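Local coordinates for gentamicin resistance protein (Enterococcus gallinarum, PDB 3TDW) that transfers phosphate from GTP, preferred over ATP, to the 2'' position of aminoglycoside antibiotics, and thereby probably confers resistance to gentamicin, at residues 30-35 / 47-52; 54-59 / 86-91; 192-197 / 217-222. The protein carries 1 engineered substitution. All blocks are in the same frame, centred on the assembly; numbering follows the deposited sequence.

In the fold
The three contacts follow one another along the chain, each closing before the next opens, so none nest or cross. Interaction 1 (30-35 / 47-52) closes the short excursion through strands 33-38 and 42-47 and fastens the nucleotide loop to the start of helix 50-66. Interaction 2 (54-59 / 86-91) then lays that same helix on strand 88-93 of the five-stranded sheet. Much later, interaction 3 (192-197 / 217-222) closes a hairpin-containing loop beside the phosphates. Arg32 and Glu55 join the first two through a salt bridge next to a shared magnesium, Lys58 probably bonds to the carbonyls of Gly220 and Ala222, and GDP spans interactions 1 and 3.

Interaction 1 of 3, residues 30-35 / 47-52; sequences GFRNYA and PKSQQG. With MG (magnesium ion), chain E; GDP (guanosine-5'-diphosphate), chain B.
Lys48 reaches back across the phosphate-binding turn of this kinase-like fold, the glycine-containing loop between strands 24-29 and 33-38, and its NZ donates to Gly30 O at 2.7 Å, almost in line with the carbonyl. A bend at chi3 (79°) folds the long chain over the Asn33 backbone and brings NZ to this carbonyl, while Glu29 supplies a salt bridge. Gly30 has no side chain to keep the GDP beta-phosphate away from the loop. Backbone N atoms of Arg32 and Asn33 both donate to GDP O1B, and Asn33 ND2 donates to GDP O3B at 3.0 Å, so the side-chain amide holds a second beta-phosphate oxygen. Asn33 also pairs with Pro47 as an antiparallel, non-hydrogen-bonded pair; there OD1 rests against the proline ring. In Arg32 a bend at chi2 (-79°) lays the guanidinium over the Gln51 amide, planes 27° apart, and NE forms a salt bridge with Glu55. Gln51 and Glu55 both bind the same magnesium. Ser49 caps helix 50-66, its OG accepting from Gly52 N at 3.0 Å. One water joins the pieces, donating to Phe31 O, accepting from Arg32 NH1 and lying 2.7 Å from Ser49 OG.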
loop_
_atom_site.group_PDB
_atom_site.type_symbol
_atom_site.label_atom_id
_atom_site.label_comp_id
_atom_site.label_asym_id
_atom_site.label_seq_id
_atom_site.Cartn_x
_atom_site.Cartn_y
_atom_site.Cartn_z
ATOM N N GLY A 30 5.868 10.463 0.399
ATOM C CA GLY A 30 5.579 9.386 1.318
ATOM C C GLY A 30 6.805 9.073 2.145
ATOM O O GLY A 30 7.736 9.891 2.248
ATOM N N PHE A 31 6.826 7.886 2.739
ATOM C CA PHE A 31 7.997 7.474 3.513
ATOM C C PHE A 31 9.198 7.119 2.637
ATOM O O PHE A 31 10.324 7.111 3.122
ATOM C CB PHE A 31 7.660 6.269 4.397
ATOM C CG PHE A 31 6.833 6.606 5.607
ATOM C CD1 PHE A 31 5.461 6.730 5.509
ATOM C CD2 PHE A 31 7.426 6.763 6.848
ATOM C CE1 PHE A 31 4.695 7.032 6.620
ATOM C CE2 PHE A 31 6.660 7.060 7.971
ATOM C CZ PHE A 31 5.298 7.200 7.850
ATOM N N ARG A 32 8.962 6.809 1.362
ATOM C CA ARG A 32 10.024 6.256 0.509
ATOM C C ARG A 32 10.468 7.203 -0.590
ATOM O O ARG A 32 11.606 7.105 -1.053
ATOM C CB ARG A 32 9.571 4.939 -0.145
ATOM C CG ARG A 32 9.228 3.831 0.855
ATOM C CD ARG A 32 10.473 3.111 1.443
ATOM N NE ARG A 32 9.984 1.989 2.257
ATOM C CZ ARG A 32 9.748 2.059 3.567
ATOM N NH1 ARG A 32 10.036 3.166 4.245
ATOM N NH2 ARG A 32 9.252 1.006 4.212
ATOM N N ASN A 33 9.563 8.086 -1.015
ATOM C CA ASN A 33 9.778 8.953 -2.181
ATOM C C ASN A 33 9.271 10.373 -2.022
ATOM O O ASN A 33 8.248 10.613 -1.383
ATOM C CB ASN A 33 9.087 8.366 -3.416
ATOM C CG ASN A 33 9.683 7.054 -3.837
ATOM O OD1 ASN A 33 10.730 7.020 -4.458
ATOM N ND2 ASN A 33 9.007 5.958 -3.513
ATOM N N TYR A 34 9.984 11.296 -2.654
ATOM C CA TYR A 34 9.530 12.668 -2.834
ATOM C C TYR A 34 9.144 12.854 -4.299
ATOM O O TYR A 34 9.929 12.526 -5.199
ATOM C CB TYR A 34 10.644 13.641 -2.445
ATOM C CG TYR A 34 10.167 15.061 -2.263
ATOM C CD1 TYR A 34 9.606 15.481 -1.058
ATOM C CD2 TYR A 34 10.271 15.986 -3.298
ATOM C CE1 TYR A 34 9.160 16.787 -0.893
ATOM C CE2 TYR A 34 9.831 17.290 -3.142
ATOM C CZ TYR A 34 9.277 17.686 -1.943
ATOM O OH TYR A 34 8.845 18.986 -1.797
ATOM N N ALA A 35 7.953 13.392 -4.552
ATOM C CA ALA A 35 7.498 13.580 -5.930
ATOM C C ALA A 35 7.266 15.044 -6.286
ATOM O O ALA A 35 6.635 15.781 -5.534
ATOM C CB ALA A 35 6.228 12.761 -6.198
ATOM N N PRO A 47 13.669 8.671 -4.680
ATOM C CA PRO A 47 13.786 7.933 -3.414
ATOM C C PRO A 47 14.447 8.746 -2.295
ATOM O O PRO A 47 15.393 9.517 -2.552
ATOM C CB PRO A 47 14.659 6.736 -3.788
ATOM C CG PRO A 47 14.349 6.500 -5.236
ATOM C CD PRO A 47 14.140 7.883 -5.833
ATOM N N LYS A 48 13.954 8.549 -1.069
ATOM C CA LYS A 48 14.435 9.249 0.127
ATOM C C LYS A 48 15.399 8.407 0.949
ATOM O O LYS A 48 15.985 8.902 1.917
ATOM C CB LYS A 48 13.258 9.647 1.023
ATOM C CG LYS A 48 12.263 10.592 0.347
ATOM C CD LYS A 48 10.939 10.657 1.090
ATOM C CE LYS A 48 11.011 11.545 2.316
ATOM N NZ LYS A 48 9.646 11.738 2.893
ATOM N N SER A 49 15.552 7.141 0.577
ATOM C CA SER A 49 16.317 6.183 1.375
ATOM C C SER A 49 16.785 5.032 0.508
ATOM O O SER A 49 16.301 4.857 -0.619
ATOM C CB SER A 49 15.446 5.619 2.500
ATOM O OG SER A 49 14.388 4.827 1.959
ATOM N N GLN A 50 17.718 4.236 1.022
ATOM C CA GLN A 50 18.148 3.083 0.259
ATOM C C GLN A 50 16.950 2.152 0.050
ATOM O O GLN A 50 16.782 1.577 -1.030
ATOM C CB GLN A 50 19.305 2.340 0.927
ATOM C CG GLN A 50 19.895 1.247 0.038
ATOM C CD GLN A 50 20.418 1.782 -1.282
ATOM O OE1 GLN A 50 21.081 2.820 -1.322
ATOM N NE2 GLN A 50 20.112 1.082 -2.375
ATOM N N GLN A 51 16.098 2.028 1.064
ATOM C CA GLN A 51 14.919 1.178 0.896
ATOM C C GLN A 51 14.019 1.673 -0.247
ATOM O O GLN A 51 13.543 0.884 -1.069
ATOM C CB GLN A 51 14.119 1.075 2.193
ATOM C CG GLN A 51 13.015 0.052 2.064
ATOM C CD GLN A 51 12.269 -0.226 3.367
ATOM O OE1 GLN A 51 12.540 0.359 4.417
ATOM N NE2 GLN A 51 11.319 -1.123 3.293
ATOM N N GLY A 52 13.791 2.977 -0.302
ATOM C CA GLY A 52 13.047 3.556 -1.408
ATOM C C GLY A 52 13.661 3.227 -2.758
ATOM O O GLY A 52 12.940 2.942 -3.734
HETATM MG MG MG E . 10.155 -2.181 1.851
HETATM P PB GDP B . 5.924 6.744 -1.427
HETATM O O1B GDP B . 6.943 7.437 -0.562
HETATM O O2B GDP B . 4.683 6.555 -0.606
HETATM O O3B GDP B . 6.454 5.468 -1.964
HETATM O O3A GDP B . 5.628 7.743 -2.675
HETATM P PA GDP B . 4.449 7.640 -3.768
HETATM O O1A GDP B . 4.771 6.820 -4.982
HETATM O O2A GDP B . 3.162 7.208 -3.107
HETATM O "O5'" GDP B . 4.298 9.180 -4.206
HETATM C "C5'" GDP B . 4.183 10.162 -3.181
HETATM C "C4'" GDP B . 2.946 11.017 -3.424
HETATM O "O4'" GDP B . 3.090 11.775 -4.625
HETATM C "C3'" GDP B . 1.676 10.207 -3.627
HETATM O "O3'" GDP B . 1.124 9.810 -2.370
HETATM C "C2'" GDP B . 0.803 11.204 -4.354
HETATM O "O2'" GDP B . 0.281 12.107 -3.377
HETATM C "C1'" GDP B . 1.808 11.950 -5.224
HETATM N N9 GDP B . 1.825 11.332 -6.566
HETATM C C8 GDP B . 2.726 10.454 -7.052
HETATM N N7 GDP B . 2.424 10.098 -8.327
HETATM C C5 GDP B . 1.289 10.756 -8.652
HETATM C C6 GDP B . 0.440 10.870 -9.852
HETATM O O6 GDP B . 0.697 10.215 -10.879
HETATM N N1 GDP B . -0.639 11.668 -9.786
HETATM C C2 GDP B . -0.922 12.387 -8.682
HETATM N N2 GDP B . -2.015 13.191 -8.688
HETATM N N3 GDP B . -0.176 12.355 -7.558
HETATM C C4 GDP B . 0.919 11.569 -7.493
HETATM O O HOH W 1 12.203 5.233 3.534
HETATM O O HOH W 2 8.316 -1.398 2.864
HETATM O O HOH W 3 9.537 2.983 -4.286
HETATM O O HOH W 4 8.896 -3.277 0.478
HETATM O O HOH W 5 10.200 -3.837 3.324
#

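Interaction 2 of 3, residues 54-59 / 86-91; sequences DELNKE and GNPFVG. With MG (magnesium ion), chain E.
Leu56 and Val90 meet tip to tip between a helix and a sheet, the helix-on-sheet packing of the N-terminal lobe in this kinase-like phosphotransferase. The apolar part of the contact centres on Leu56. With CG opposite the backbone N (chi1 178°), the leucine holds its two methyls out toward the strand as a fork. CD1 meets the valine, 3.9 Å from Val90 CG2 and equally near its other methyl, whereas CD2 settles against Pro88, 3.6 Å from its backbone O and 3.9 Å from its ring atom CG. A branched leucine suits this place because its two prongs touch two residues on the side of the strand that faces the helix; Phe89, between them, points away.

A second kind of contact sets a polar group on an apolar one. The Asn57 side chain crosses that of Pro88 at about a right angle, with Asn57 ND2 3.4 Å from Pro88 CG; the compact proline ring gives the amide a hydrocarbon surface to lie against.

Away from the strand, the same helix binds metal: Glu55 holds magnesium through OE2 at 2.2 Å, together with three waters and Gln51. One helix therefore presents hydrocarbon to the sheet and carboxylate to the metal.

The axes of helix segment 54-59 and strand segment 88-91 come within 8.7 Å and cross at 51°. Around them Tyr77 of strand 77-82 touches both Leu56 and Val90, Arg45 and Pro47 of strand 42-47 also touch Leu56, and Ile60, further along helix 50-66, packs on Pro88 and Val90.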
loop_
_atom_site.group_PDB
_atom_site.type_symbol
_atom_site.label_atom_id
_atom_site.label_comp_id
_atom_site.label_asym_id
_atom_site.label_seq_id
_atom_site.Cartn_x
_atom_site.Cartn_y
_atom_site.Cartn_z
ATOM N N ASP A 54 15.610 0.606 -3.472
ATOM C CA ASP A 54 15.456 -0.821 -3.722
ATOM C C ASP A 54 14.018 -1.114 -4.188
ATOM O O ASP A 54 13.803 -1.871 -5.135
ATOM C CB ASP A 54 15.784 -1.649 -2.467
ATOM C CG ASP A 54 17.262 -1.564 -2.061
ATOM O OD1 ASP A 54 18.099 -1.182 -2.903
ATOM O OD2 ASP A 54 17.584 -1.900 -0.896
ATOM N N GLU A 55 13.040 -0.496 -3.536
ATOM C CA GLU A 55 11.647 -0.651 -3.972
ATOM C C GLU A 55 11.470 -0.104 -5.404
ATOM O O GLU A 55 10.802 -0.710 -6.225
ATOM C CB GLU A 55 10.678 0.011 -2.985
ATOM C CG GLU A 55 10.719 -0.651 -1.596
ATOM C CD GLU A 55 9.796 -0.013 -0.553
ATOM O OE1 GLU A 55 8.934 0.837 -0.890
ATOM O OE2 GLU A 55 9.924 -0.376 0.633
ATOM N N LEU A 56 12.082 1.032 -5.706
ATOM C CA LEU A 56 11.994 1.569 -7.071
ATOM C C LEU A 56 12.619 0.634 -8.122
ATOM O O LEU A 56 12.099 0.494 -9.238
ATOM C CB LEU A 56 12.630 2.964 -7.136
ATOM C CG LEU A 56 12.653 3.617 -8.514
ATOM C CD1 LEU A 56 11.235 3.781 -9.075
ATOM C CD2 LEU A 56 13.365 4.970 -8.447
ATOM N N ASN A 57 13.751 0.002 -7.798
ATOM C CA ASN A 57 14.370 -0.901 -8.768
ATOM C C ASN A 57 13.428 -2.054 -9.112
ATOM O O ASN A 57 13.354 -2.488 -10.258
ATOM C CB ASN A 57 15.730 -1.418 -8.281
ATOM C CG ASN A 57 16.882 -0.469 -8.634
ATOM O OD1 ASN A 57 17.737 -0.189 -7.796
ATOM N ND2 ASN A 57 16.906 0.023 -9.876
ATOM N N LYS A 58 12.679 -2.520 -8.110
ATOM C CA LYS A 58 11.639 -3.524 -8.319
ATOM C C LYS A 58 10.534 -2.968 -9.224
ATOM O O LYS A 58 10.113 -3.622 -10.173
ATOM C CB LYS A 58 11.052 -3.961 -6.966
ATOM C CG LYS A 58 9.923 -5.004 -7.038
ATOM C CD LYS A 58 8.554 -4.379 -6.825
ATOM C CE LYS A 58 8.466 -3.513 -5.563
ATOM N NZ LYS A 58 8.415 -4.238 -4.265
ATOM N N GLU A 59 10.070 -1.751 -8.944
ATOM C CA GLU A 59 9.004 -1.168 -9.768
ATOM C C GLU A 59 9.433 -0.968 -11.214
ATOM O O GLU A 59 8.630 -1.130 -12.133
ATOM C CB GLU A 59 8.495 0.159 -9.200
ATOM C CG GLU A 59 7.874 0.076 -7.804
ATOM C CD GLU A 59 7.422 1.439 -7.308
ATOM O OE1 GLU A 59 8.226 2.148 -6.659
ATOM O OE2 GLU A 59 6.267 1.808 -7.595
ATOM N N GLY A 86 24.464 6.183 -7.274
ATOM C CA GLY A 86 24.208 5.049 -8.147
ATOM C C GLY A 86 22.749 4.608 -8.211
ATOM O O GLY A 86 22.367 3.829 -9.091
ATOM N N ASN A 87 21.931 5.111 -7.295
ATOM C CA ASN A 87 20.516 4.755 -7.257
ATOM C C ASN A 87 19.692 5.494 -8.307
ATOM O O ASN A 87 20.051 6.591 -8.724
ATOM C CB ASN A 87 19.922 5.052 -5.884
ATOM C CG ASN A 87 20.463 4.146 -4.801
ATOM O OD1 ASN A 87 20.805 2.986 -5.044
ATOM N ND2 ASN A 87 20.517 4.667 -3.591
ATOM N N PRO A 88 18.573 4.897 -8.730
ATOM C CA PRO A 88 17.761 5.550 -9.764
ATOM C C PRO A 88 16.753 6.579 -9.236
ATOM O O PRO A 88 16.481 6.639 -8.042
ATOM C CB PRO A 88 17.014 4.371 -10.398
ATOM C CG PRO A 88 16.864 3.406 -9.286
ATOM C CD PRO A 88 18.128 3.518 -8.462
ATOM N N PHE A 89 16.245 7.406 -10.148
ATOM C CA PHE A 89 15.014 8.161 -9.951
ATOM C C PHE A 89 14.253 8.073 -11.266
ATOM O O PHE A 89 14.838 7.748 -12.298
ATOM C CB PHE A 89 15.241 9.618 -9.518
ATOM C CG PHE A 89 15.930 10.487 -10.544
ATOM C CD1 PHE A 89 17.302 10.676 -10.494
ATOM C CD2 PHE A 89 15.205 11.157 -11.513
ATOM C CE1 PHE A 89 17.949 11.489 -11.411
ATOM C CE2 PHE A 89 15.837 11.979 -12.438
ATOM C CZ PHE A 89 17.227 12.141 -12.394
ATOM N N VAL A 90 12.950 8.345 -11.247
ATOM C CA VAL A 90 12.174 8.168 -12.480
ATOM C C VAL A 90 11.259 9.336 -12.785
ATOM O O VAL A 90 10.891 10.086 -11.888
ATOM C CB VAL A 90 11.305 6.889 -12.415
ATOM C CG1 VAL A 90 12.210 5.647 -12.384
ATOM C CG2 VAL A 90 10.393 6.933 -11.190
ATOM N N GLY A 91 10.906 9.484 -14.066
ATOM C CA GLY A 91 9.867 10.407 -14.487
ATOM C C GLY A 91 8.757 9.680 -15.232
ATOM O O GLY A 91 9.016 8.819 -16.066
HETATM MG MG MG E . 10.155 -2.181 1.851
HETATM O O HOH W 4 8.896 -3.277 0.478
HETATM O O HOH W 2 8.316 -1.398 2.864
HETATM O O HOH W 5 10.200 -3.837 3.324
#

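Interaction 3 of 3, residues 192-197 / 217-222; sequences LIHGDL and IDFGDA. With MG (magnesium ion), chain C; MG (magnesium ion), chain D; GDP (guanosine-5'-diphosphate), chain B.
His194 presents the edge of its imidazole to the face of Phe219, and this T-shaped pair joins the His-Gly-Asp loop of residues 194-196 to the Asp-Phe-Gly motif of residues 218-220, two signatures of the kinase-like fold. The ring centroids are 4.5 Å apart with planes at 57°, and ND1 sits 3.6 Å above the centre of the phenyl ring. Placing CG opposite the backbone N (chi1 169°) sends the imidazole across toward residues 217-219, where CE1 also comes 3.0 Å from Ile217 O, near the ring plane. A flat histidine thus meets a ring and a carbonyl at once, while the phenylalanine is buried against helices 50-66 and 110-129.

Gly195, with phi at 89°, has no side chain, which lets Asp221 and its carbonyl come close. A water accepts from Asp221 N at 2.8 Å and lies near the carbonyls of His194 and Asp218, linking the two loops.

The Asp196 carboxylate is turned well out of the planes of both Asp218 and Asp221. It crosses Asp221 obliquely, OD2 to OD2 at 3.5 Å. Asp218 extends toward GDP, where its OD2 bridges two magnesium ions. One is held by this OD2, His201, GDP O2A and O2B, and waters, one of which donates to Asp196 OD2. The other is held by both OD1 and OD2 of Asp218, by GDP O3B at 2.0 Å and by waters.

Two divalent ions gripped by one aspartate would offset the charge of the diphosphate and of the carboxylates crowded beside it. They tie the phosphates to Asp218 of the Asp-Phe-Gly motif, and through a bound water to Asp196, as expected where kinases of this fold transfer phosphate.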
loop_
_atom_site.group_PDB
_atom_site.type_symbol
_atom_site.label_atom_id
_atom_site.label_comp_id
_atom_site.label_asym_id
_atom_site.label_seq_id
_atom_site.Cartn_x
_atom_site.Cartn_y
_atom_site.Cartn_z
ATOM N N LEU A 192 0.787 -12.384 -6.547
ATOM C CA LEU A 192 1.249 -10.998 -6.601
ATOM C C LEU A 192 0.211 -10.091 -5.940
ATOM O O LEU A 192 -0.976 -10.133 -6.302
ATOM C CB LEU A 192 1.423 -10.551 -8.057
ATOM C CG LEU A 192 1.870 -9.100 -8.260
ATOM C CD1 LEU A 192 3.284 -8.904 -7.725
ATOM C CD2 LEU A 192 1.802 -8.707 -9.721
ATOM N N ILE A 193 0.665 -9.264 -4.991
ATOM C CA ILE A 193 -0.169 -8.198 -4.437
ATOM C C ILE A 193 0.484 -6.832 -4.652
ATOM O O ILE A 193 1.698 -6.743 -4.853
ATOM C CB ILE A 193 -0.445 -8.394 -2.922
ATOM C CG1 ILE A 193 0.866 -8.401 -2.130
ATOM C CG2 ILE A 193 -1.153 -9.693 -2.693
ATOM C CD1 ILE A 193 0.631 -8.284 -0.628
ATOM N N HIS A 194 -0.333 -5.775 -4.637
ATOM C CA HIS A 194 0.162 -4.393 -4.773
ATOM C C HIS A 194 0.918 -3.974 -3.513
ATOM O O HIS A 194 2.005 -3.361 -3.578
ATOM C CB HIS A 194 -1.025 -3.445 -5.057
ATOM C CG HIS A 194 -0.683 -1.987 -4.968
ATOM N ND1 HIS A 194 -0.614 -1.158 -6.075
ATOM C CD2 HIS A 194 -0.414 -1.204 -3.898
ATOM C CE1 HIS A 194 -0.304 0.067 -5.686
ATOM N NE2 HIS A 194 -0.174 0.063 -4.369
ATOM N N GLY A 195 0.336 -4.306 -2.362
ATOM C CA GLY A 195 1.014 -4.141 -1.087
ATOM C C GLY A 195 0.850 -2.801 -0.396
ATOM O O GLY A 195 1.277 -2.639 0.758
ATOM N N ASP A 196 0.276 -1.833 -1.102
ATOM C CA ASP A 196 0.002 -0.526 -0.511
ATOM C C ASP A 196 -1.302 0.022 -1.077
ATOM O O ASP A 196 -1.395 1.192 -1.473
ATOM C CB ASP A 196 1.181 0.426 -0.784
ATOM C CG ASP A 196 1.449 1.373 0.370
ATOM O OD1 ASP A 196 0.623 1.419 1.306
ATOM O OD2 ASP A 196 2.479 2.082 0.341
ATOM N N LEU A 197 -2.326 -0.829 -1.101
ATOM C CA LEU A 197 -3.534 -0.526 -1.845
ATOM C C LEU A 197 -4.507 0.275 -0.994
ATOM O O LEU A 197 -5.480 -0.264 -0.471
ATOM C CB LEU A 197 -4.169 -1.821 -2.343
ATOM C CG LEU A 197 -5.174 -1.684 -3.478
ATOM C CD1 LEU A 197 -4.534 -0.971 -4.698
ATOM C CD2 LEU A 197 -5.697 -3.062 -3.851
ATOM N N ILE A 217 -1.387 4.296 -8.136
ATOM C CA ILE A 217 0.043 4.589 -8.117
ATOM C C ILE A 217 0.788 3.802 -7.026
ATOM O O ILE A 217 0.193 2.965 -6.338
ATOM C CB ILE A 217 0.288 6.088 -7.913
ATOM C CG1 ILE A 217 -0.374 6.565 -6.616
ATOM C CG2 ILE A 217 -0.258 6.886 -9.107
ATOM C CD1 ILE A 217 0.118 7.936 -6.150
ATOM N N ASP A 218 2.092 4.074 -6.905
ATOM C CA ASP A 218 2.967 3.544 -5.847
ATOM C C ASP A 218 2.984 2.034 -5.678
ATOM O O ASP A 218 2.358 1.490 -4.755
ATOM C CB ASP A 218 2.669 4.181 -4.488
ATOM C CG ASP A 218 3.785 3.944 -3.488
ATOM O OD1 ASP A 218 4.849 3.397 -3.879
ATOM O OD2 ASP A 218 3.630 4.316 -2.307
ATOM N N PHE A 219 3.744 1.355 -6.531
ATOM C CA PHE A 219 3.814 -0.104 -6.463
ATOM C C PHE A 219 5.034 -0.588 -5.664
ATOM O O PHE A 219 5.424 -1.732 -5.796
ATOM C CB PHE A 219 3.844 -0.712 -7.876
ATOM C CG PHE A 219 2.497 -0.754 -8.560
ATOM C CD1 PHE A 219 1.867 -1.973 -8.796
ATOM C CD2 PHE A 219 1.863 0.412 -8.965
ATOM C CE1 PHE A 219 0.632 -2.026 -9.443
ATOM C CE2 PHE A 219 0.622 0.367 -9.603
ATOM C CZ PHE A 219 0.007 -0.862 -9.843
ATOM N N GLY A 220 5.614 0.276 -4.838
ATOM C CA GLY A 220 6.872 -0.051 -4.161
ATOM C C GLY A 220 6.795 -1.238 -3.200
ATOM O O GLY A 220 7.821 -1.870 -2.880
ATOM N N ASP A 221 5.597 -1.547 -2.719
ATOM C CA ASP A 221 5.445 -2.694 -1.816
ATOM C C ASP A 221 4.952 -3.971 -2.498
ATOM O O ASP A 221 4.554 -4.928 -1.821
ATOM C CB ASP A 221 4.556 -2.335 -0.621
ATOM C CG ASP A 221 5.307 -1.515 0.416
ATOM O OD1 ASP A 221 6.295 -2.037 0.983
ATOM O OD2 ASP A 221 4.926 -0.348 0.644
ATOM N N ALA A 222 5.011 -4.012 -3.832
ATOM C CA ALA A 222 4.521 -5.208 -4.524
ATOM C C ALA A 222 5.279 -6.427 -4.044
ATOM O O ALA A 222 6.481 -6.364 -3.827
ATOM C CB ALA A 222 4.659 -5.059 -6.029
HETATM MG MG MG C . 2.752 6.101 -1.377
HETATM MG MG MG D . 5.723 3.570 -1.806
HETATM P PB GDP B . 5.924 6.744 -1.427
HETATM O O1B GDP B . 6.943 7.437 -0.562
HETATM O O2B GDP B . 4.683 6.555 -0.606
HETATM O O3B GDP B . 6.454 5.468 -1.964
HETATM O O3A GDP B . 5.628 7.743 -2.675
HETATM P PA GDP B . 4.449 7.640 -3.768
HETATM O O1A GDP B . 4.771 6.820 -4.982
HETATM O O2A GDP B . 3.162 7.208 -3.107
HETATM O "O5'" GDP B . 4.298 9.180 -4.206
HETATM C "C5'" GDP B . 4.183 10.162 -3.181
HETATM C "C4'" GDP B . 2.946 11.017 -3.424
HETATM O "O4'" GDP B . 3.090 11.775 -4.625
HETATM C "C3'" GDP B . 1.676 10.207 -3.627
HETATM O "O3'" GDP B . 1.124 9.810 -2.370
HETATM C "C2'" GDP B . 0.803 11.204 -4.354
HETATM O "O2'" GDP B . 0.281 12.107 -3.377
HETATM C "C1'" GDP B . 1.808 11.950 -5.224
HETATM N N9 GDP B . 1.825 11.332 -6.566
HETATM C C8 GDP B . 2.726 10.454 -7.052
HETATM N N7 GDP B . 2.424 10.098 -8.327
HETATM C C5 GDP B . 1.289 10.756 -8.652
HETATM C C6 GDP B . 0.440 10.870 -9.852
HETATM O O6 GDP B . 0.697 10.215 -10.879
HETATM N N1 GDP B . -0.639 11.668 -9.786
HETATM C C2 GDP B . -0.922 12.387 -8.682
HETATM N N2 GDP B . -2.015 13.191 -8.688
HETATM N N3 GDP B . -0.176 12.355 -7.558
HETATM C C4 GDP B . 0.919 11.569 -7.493
HETATM O O HOH W 6 2.986 -0.807 -3.207
HETATM O O HOH W 7 2.424 -1.207 2.744
HETATM O O HOH W 8 2.505 4.946 0.550
HETATM O O HOH W 9 4.707 1.625 -1.380
HETATM O O HOH W 10 1.724 7.866 -0.480
HETATM O O HOH W 11 7.637 2.570 -2.249
HETATM O O HOH W 12 5.871 3.786 0.292
#